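Local coordinates for nicotinamide-nucleotide adenylyltransferase NadR family / Ribosylnicotinamide kinase (Lactococcus lactis subsp. cremoris, PDB 6GYE), which binds nicotinamide riboside and probably phosphorylates it, then adenylylates the resulting mononucleotide on the way to NAD+, at residues I59-L70 / R173-K181. Numbering follows the deposited sequence.
Sequences IGLPLEKRFRYL and RVFRRHFSK. With NNR (Nicotinamide riboside), chain I; SO4 (sulfate ion), chain D.
Tyr69 turns the edge of its ring onto the face of Phe175, a T-shaped stack with planes at 88° and centroids 5.2 Å apart. One face of the tyrosine receives Val174 CG1 in a CH-pi contact, the other carries Lys65 CG from the preceding helical turn, and a sulfate oxygen stands at its edge. Phe175 in turn meets Leu70 CD2 and Leu61 CD1 at its rim. The contact illustrates how a linker segment can be seated against the first of two domains: 59-70 belongs to the Rossmann-like domain with the five-stranded parallel sheet, whereas 173-181 runs into strand 181-187 of the P-loop kinase-type domain. Pro25 and Leu26 also touch Phe175, extending the apolar seat.

Leu61 CD2 lies over one face of the His178 ring, 3.9 Å from its centroid and almost on the ring normal, with Ile59 O and the sulfate at the edge. NE2 gives Ile59 O a weak, strongly bent hydrogen bond (2.7 Å, 123°). A chi1 of 179° carries the imidazole across to this carbonyl, and ND1 is turned toward the sulfate.

That anion, probably from the crystallisation liquor, lies near Lys65 NZ and Tyr69 OH, both modelled doubtfully close, and accepts weak bonds from His178 ND1 and Arg177 NE. A leucine in place of Tyr69 lacks both ring and hydroxyl, and would probably leave a gap against the face of Phe175 and Val174 CG1 without its ring partner. Arg177 also belongs to the nicotinamide riboside pocket: NH1 bonds Asn248 OD1, and NE reaches sulfate O2 at 3.4 Å.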
loop_
_atom_site.group_PDB
_atom_site.type_symbol
_atom_site.label_atom_id
_atom_site.label_comp_id
_atom_site.label_asym_id
_atom_site.label_seq_id
_atom_site.Cartn_x
_atom_site.Cartn_y
_atom_site.Cartn_z
ATOM N N ILE A 59 0.452 10.914 5.111
ATOM C CA ILE A 59 -0.048 9.555 5.219
ATOM C C ILE A 59 0.823 8.582 4.423
ATOM O O ILE A 59 0.385 7.471 4.109
ATOM C CB ILE A 59 -1.527 9.452 4.813
ATOM C CG1 ILE A 59 -1.715 9.754 3.328
ATOM C CG2 ILE A 59 -2.391 10.413 5.650
ATOM C CD1 ILE A 59 -3.115 9.397 2.850
ATOM N N GLY A 60 2.062 8.977 4.112
ATOM C CA GLY A 60 2.980 8.082 3.436
ATOM C C GLY A 60 2.834 8.028 1.935
ATOM O O GLY A 60 3.230 7.037 1.324
ATOM N N LEU A 61 2.263 9.057 1.319
ATOM C CA LEU A 61 2.151 9.158 -0.135
ATOM C C LEU A 61 2.726 10.493 -0.601
ATOM O O LEU A 61 1.993 11.364 -1.073
ATOM C CB LEU A 61 0.697 8.998 -0.584
ATOM C CG LEU A 61 -0.006 7.653 -0.375
ATOM C CD1 LEU A 61 -1.470 7.768 -0.763
ATOM C CD2 LEU A 61 0.638 6.526 -1.175
ATOM N N PRO A 62 4.041 10.683 -0.504
ATOM C CA PRO A 62 4.626 11.954 -0.948
ATOM C C PRO A 62 4.494 12.117 -2.456
ATOM O O PRO A 62 4.171 11.183 -3.193
ATOM C CB PRO A 62 6.092 11.847 -0.530
ATOM C CG PRO A 62 6.364 10.359 -0.497
ATOM C CD PRO A 62 5.065 9.671 -0.173
ATOM N N LEU A 63 4.769 13.344 -2.906
ATOM C CA LEU A 63 4.533 13.731 -4.297
ATOM C C LEU A 63 5.221 12.784 -5.288
ATOM O O LEU A 63 4.619 12.362 -6.284
ATOM C CB LEU A 63 5.008 15.162 -4.501
ATOM C CG LEU A 63 4.914 15.773 -5.892
ATOM C CD1 LEU A 63 3.501 15.659 -6.416
ATOM C CD2 LEU A 63 5.346 17.232 -5.847
ATOM N N GLU A 64 6.491 12.446 -5.036
ATOM C CA GLU A 64 7.210 11.568 -5.958
ATOM C C GLU A 64 6.494 10.228 -6.120
ATOM O O GLU A 64 6.388 9.706 -7.237
ATOM C CB GLU A 64 8.651 11.367 -5.482
ATOM C CG GLU A 64 9.464 10.321 -6.245
ATOM C CD GLU A 64 9.968 10.807 -7.602
ATOM O OE1 GLU A 64 9.918 12.025 -7.854
ATOM O OE2 GLU A 64 10.444 9.974 -8.410
ATOM N N LYS A 65 5.958 9.679 -5.024
ATOM C CA LYS A 65 5.302 8.379 -5.107
ATOM C C LYS A 65 3.951 8.472 -5.810
ATOM O O LYS A 65 3.607 7.598 -6.616
ATOM C CB LYS A 65 5.145 7.766 -3.714
ATOM C CG LYS A 65 4.394 6.437 -3.751
ATOM C CD LYS A 65 4.186 5.843 -2.375
ATOM C CE LYS A 65 5.490 5.388 -1.759
ATOM N NZ LYS A 65 5.266 4.893 -0.368
ATOM N N ARG A 66 3.166 9.515 -5.516
ATOM C CA ARG A 66 1.897 9.703 -6.222
ATOM C C ARG A 66 2.125 9.893 -7.710
ATOM O O ARG A 66 1.354 9.394 -8.535
ATOM C CB ARG A 66 1.136 10.906 -5.667
ATOM C CG ARG A 66 0.977 10.913 -4.177
ATOM C CD ARG A 66 -0.019 11.973 -3.752
ATOM N NE ARG A 66 0.607 12.804 -2.743
ATOM C CZ ARG A 66 0.910 14.079 -2.886
ATOM N NH1 ARG A 66 0.598 14.732 -3.993
ATOM N NH2 ARG A 66 1.505 14.701 -1.894
ATOM N N PHE A 67 3.161 10.644 -8.070
ATOM C CA PHE A 67 3.485 10.812 -9.482
ATOM C C PHE A 67 3.782 9.464 -10.128
ATOM O O PHE A 67 3.217 9.139 -11.178
ATOM C CB PHE A 67 4.660 11.774 -9.627
ATOM C CG PHE A 67 5.299 11.775 -10.977
ATOM C CD1 PHE A 67 4.718 12.455 -12.037
ATOM C CD2 PHE A 67 6.504 11.109 -11.187
ATOM C CE1 PHE A 67 5.331 12.471 -13.290
ATOM C CE2 PHE A 67 7.119 11.119 -12.437
ATOM C CZ PHE A 67 6.531 11.804 -13.487
ATOM N N ARG A 68 4.646 8.646 -9.502
ATOM C CA ARG A 68 4.963 7.328 -10.079
ATOM C C ARG A 68 3.719 6.451 -10.153
ATOM O O ARG A 68 3.461 5.821 -11.182
ATOM C CB ARG A 68 6.051 6.610 -9.279
ATOM C CG ARG A 68 7.463 7.165 -9.460
ATOM C CD ARG A 68 7.870 7.180 -10.927
ATOM N NE ARG A 68 9.294 7.457 -11.136
ATOM C CZ ARG A 68 10.255 6.532 -11.150
ATOM N NH1 ARG A 68 9.967 5.236 -10.961
ATOM N NH2 ARG A 68 11.516 6.909 -11.357
ATOM N N TYR A 69 2.894 6.460 -9.101
ATOM C CA TYR A 69 1.680 5.652 -9.119
ATOM C C TYR A 69 0.740 6.074 -10.250
ATOM O O TYR A 69 0.106 5.226 -10.893
ATOM C CB TYR A 69 0.972 5.747 -7.773
ATOM C CG TYR A 69 1.628 4.953 -6.679
ATOM C CD1 TYR A 69 2.827 4.286 -6.901
ATOM C CD2 TYR A 69 1.021 4.826 -5.428
ATOM C CE1 TYR A 69 3.423 3.539 -5.902
ATOM C CE2 TYR A 69 1.613 4.071 -4.412
ATOM C CZ TYR A 69 2.809 3.426 -4.661
ATOM O OH TYR A 69 3.402 2.680 -3.661
ATOM N N LEU A 70 0.605 7.383 -10.478
ATOM C CA LEU A 70 -0.235 7.868 -11.570
ATOM C C LEU A 70 0.308 7.435 -12.924
ATOM O O LEU A 70 -0.459 7.040 -13.813
ATOM C CB LEU A 70 -0.356 9.397 -11.517
ATOM C CG LEU A 70 -1.510 10.087 -10.768
ATOM C CD1 LEU A 70 -2.790 10.079 -11.582
ATOM C CD2 LEU A 70 -1.755 9.450 -9.428
ATOM N N ARG A 173 -6.246 0.736 -8.273
ATOM C CA ARG A 173 -5.572 -0.488 -7.821
ATOM C C ARG A 173 -4.110 -0.264 -7.436
ATOM O O ARG A 173 -3.627 -0.874 -6.474
ATOM C CB ARG A 173 -5.682 -1.570 -8.897
ATOM C CG ARG A 173 -7.114 -2.105 -9.009
ATOM C CD ARG A 173 -7.247 -3.155 -10.086
ATOM N NE ARG A 173 -8.654 -3.457 -10.339
ATOM C CZ ARG A 173 -9.362 -4.360 -9.656
ATOM N NH1 ARG A 173 -8.793 -5.058 -8.671
ATOM N NH2 ARG A 173 -10.640 -4.570 -9.953
ATOM N N VAL A 174 -3.412 0.642 -8.122
ATOM C CA VAL A 174 -2.019 0.930 -7.780
ATOM C C VAL A 174 -1.887 1.457 -6.355
ATOM O O VAL A 174 -0.849 1.274 -5.709
ATOM C CB VAL A 174 -1.422 1.915 -8.803
ATOM C CG1 VAL A 174 0.042 2.164 -8.495
ATOM C CG2 VAL A 174 -1.567 1.336 -10.210
ATOM N N PHE A 175 -2.924 2.100 -5.836
ATOM C CA PHE A 175 -2.855 2.644 -4.488
ATOM C C PHE A 175 -3.307 1.657 -3.419
ATOM O O PHE A 175 -3.186 1.974 -2.231
ATOM C CB PHE A 175 -3.714 3.924 -4.376
ATOM C CG PHE A 175 -3.104 5.133 -5.045
ATOM C CD1 PHE A 175 -3.190 5.307 -6.420
ATOM C CD2 PHE A 175 -2.412 6.080 -4.295
ATOM C CE1 PHE A 175 -2.607 6.410 -7.036
ATOM C CE2 PHE A 175 -1.829 7.194 -4.900
ATOM C CZ PHE A 175 -1.932 7.362 -6.269
ATOM N N ARG A 176 -3.803 0.468 -3.796
ATOM C CA ARG A 176 -4.525 -0.359 -2.824
ATOM C C ARG A 176 -3.601 -0.967 -1.776
ATOM O O ARG A 176 -3.997 -1.125 -0.612
ATOM C CB ARG A 176 -5.341 -1.438 -3.533
ATOM C CG ARG A 176 -6.637 -0.851 -4.114
ATOM C CD ARG A 176 -7.501 -1.890 -4.822
ATOM N NE ARG A 176 -8.604 -1.256 -5.545
ATOM C CZ ARG A 176 -9.629 -1.924 -6.074
ATOM N NH1 ARG A 176 -9.712 -3.251 -5.958
ATOM N NH2 ARG A 176 -10.573 -1.268 -6.735
ATOM N N ARG A 177 -2.382 -1.334 -2.165
ATOM C CA ARG A 177 -1.452 -1.941 -1.217
ATOM C C ARG A 177 -1.220 -1.035 -0.018
ATOM O O ARG A 177 -1.224 -1.495 1.135
ATOM C CB ARG A 177 -0.135 -2.267 -1.929
ATOM C CG ARG A 177 1.061 -2.371 -1.006
ATOM C CD ARG A 177 2.315 -2.728 -1.784
ATOM N NE ARG A 177 3.009 -1.581 -2.365
ATOM C CZ ARG A 177 2.913 -1.206 -3.644
ATOM N NH1 ARG A 177 2.136 -1.885 -4.499
ATOM N NH2 ARG A 177 3.599 -0.145 -4.070
ATOM N N HIS A 178 -1.066 0.270 -0.274
ATOM C CA HIS A 178 -0.798 1.228 0.794
ATOM C C HIS A 178 -1.904 1.230 1.840
ATOM O O HIS A 178 -1.632 1.408 3.037
ATOM C CB HIS A 178 -0.627 2.626 0.203
ATOM C CG HIS A 178 -0.374 3.686 1.227
ATOM N ND1 HIS A 178 0.885 3.956 1.722
ATOM C CD2 HIS A 178 -1.218 4.542 1.856
ATOM C CE1 HIS A 178 0.806 4.935 2.607
ATOM N NE2 HIS A 178 -0.458 5.304 2.711
ATOM N N PHE A 179 -3.158 1.066 1.415
ATOM C CA PHE A 179 -4.293 1.189 2.332
ATOM C C PHE A 179 -4.740 -0.145 2.900
ATOM O O PHE A 179 -5.732 -0.198 3.634
ATOM C CB PHE A 179 -5.474 1.863 1.637
ATOM C CG PHE A 179 -5.252 3.313 1.361
ATOM C CD1 PHE A 179 -5.354 4.245 2.374
ATOM C CD2 PHE A 179 -4.898 3.740 0.096
ATOM C CE1 PHE A 179 -5.128 5.585 2.118
ATOM C CE2 PHE A 179 -4.667 5.077 -0.161
ATOM C CZ PHE A 179 -4.781 5.998 0.841
ATOM N N SER A 180 -4.058 -1.224 2.541
ATOM C CA SER A 180 -4.496 -2.549 2.939
ATOM C C SER A 180 -4.273 -2.765 4.431
ATOM O O SER A 180 -3.274 -2.314 4.997
ATOM C CB SER A 180 -3.755 -3.608 2.121
ATOM O OG SER A 180 -4.268 -4.864 2.461
ATOM N N LYS A 181 -5.235 -3.418 5.077
ATOM C CA LYS A 181 -5.028 -3.955 6.415
ATOM C C LYS A 181 -4.333 -5.313 6.331
ATOM O O LYS A 181 -4.626 -6.122 5.445
ATOM C CB LYS A 181 -6.371 -4.083 7.129
ATOM C CG LYS A 181 -6.995 -2.734 7.578
ATOM C CD LYS A 181 -6.373 -2.248 8.845
ATOM C CE LYS A 181 -7.049 -0.976 9.384
ATOM N NZ LYS A 181 -6.922 0.110 8.381
HETATM O O2R NNR I . 4.574 -5.944 -1.508
HETATM C C2R NNR I . 4.442 -4.983 -0.452
HETATM C C3R NNR I . 4.901 -3.589 -0.862
HETATM O O3R NNR I . 5.377 -3.537 -2.213
HETATM C C4R NNR I . 6.023 -3.216 0.094
HETATM C C5R NNR I . 5.684 -1.955 0.878
HETATM O O5R NNR I . 6.745 -1.665 1.795
HETATM O O4R NNR I . 6.215 -4.308 0.997
HETATM C C1R NNR I . 5.318 -5.387 0.724
HETATM N N1 NNR I . 4.481 -5.645 1.898
HETATM C C2 NNR I . 4.772 -6.674 2.704
HETATM C C6 NNR I . 3.434 -4.847 2.150
HETATM C C5 NNR I . 2.623 -5.069 3.257
HETATM C C4 NNR I . 2.904 -6.128 4.108
HETATM C C3 NNR I . 3.994 -6.940 3.825
HETATM C C7 NNR I . 4.329 -8.095 4.720
HETATM O O7 NNR I . 4.966 -9.034 4.272
HETATM N N7 NNR I . 3.920 -8.064 5.988
HETATM S S SO4 D . 3.272 1.852 -0.376
HETATM O O1 SO4 D . 2.366 2.051 -1.492
HETATM O O2 SO4 D . 4.432 1.091 -0.844
HETATM O O3 SO4 D . 3.741 3.127 0.146
HETATM O O4 SO4 D . 2.583 1.145 0.703
#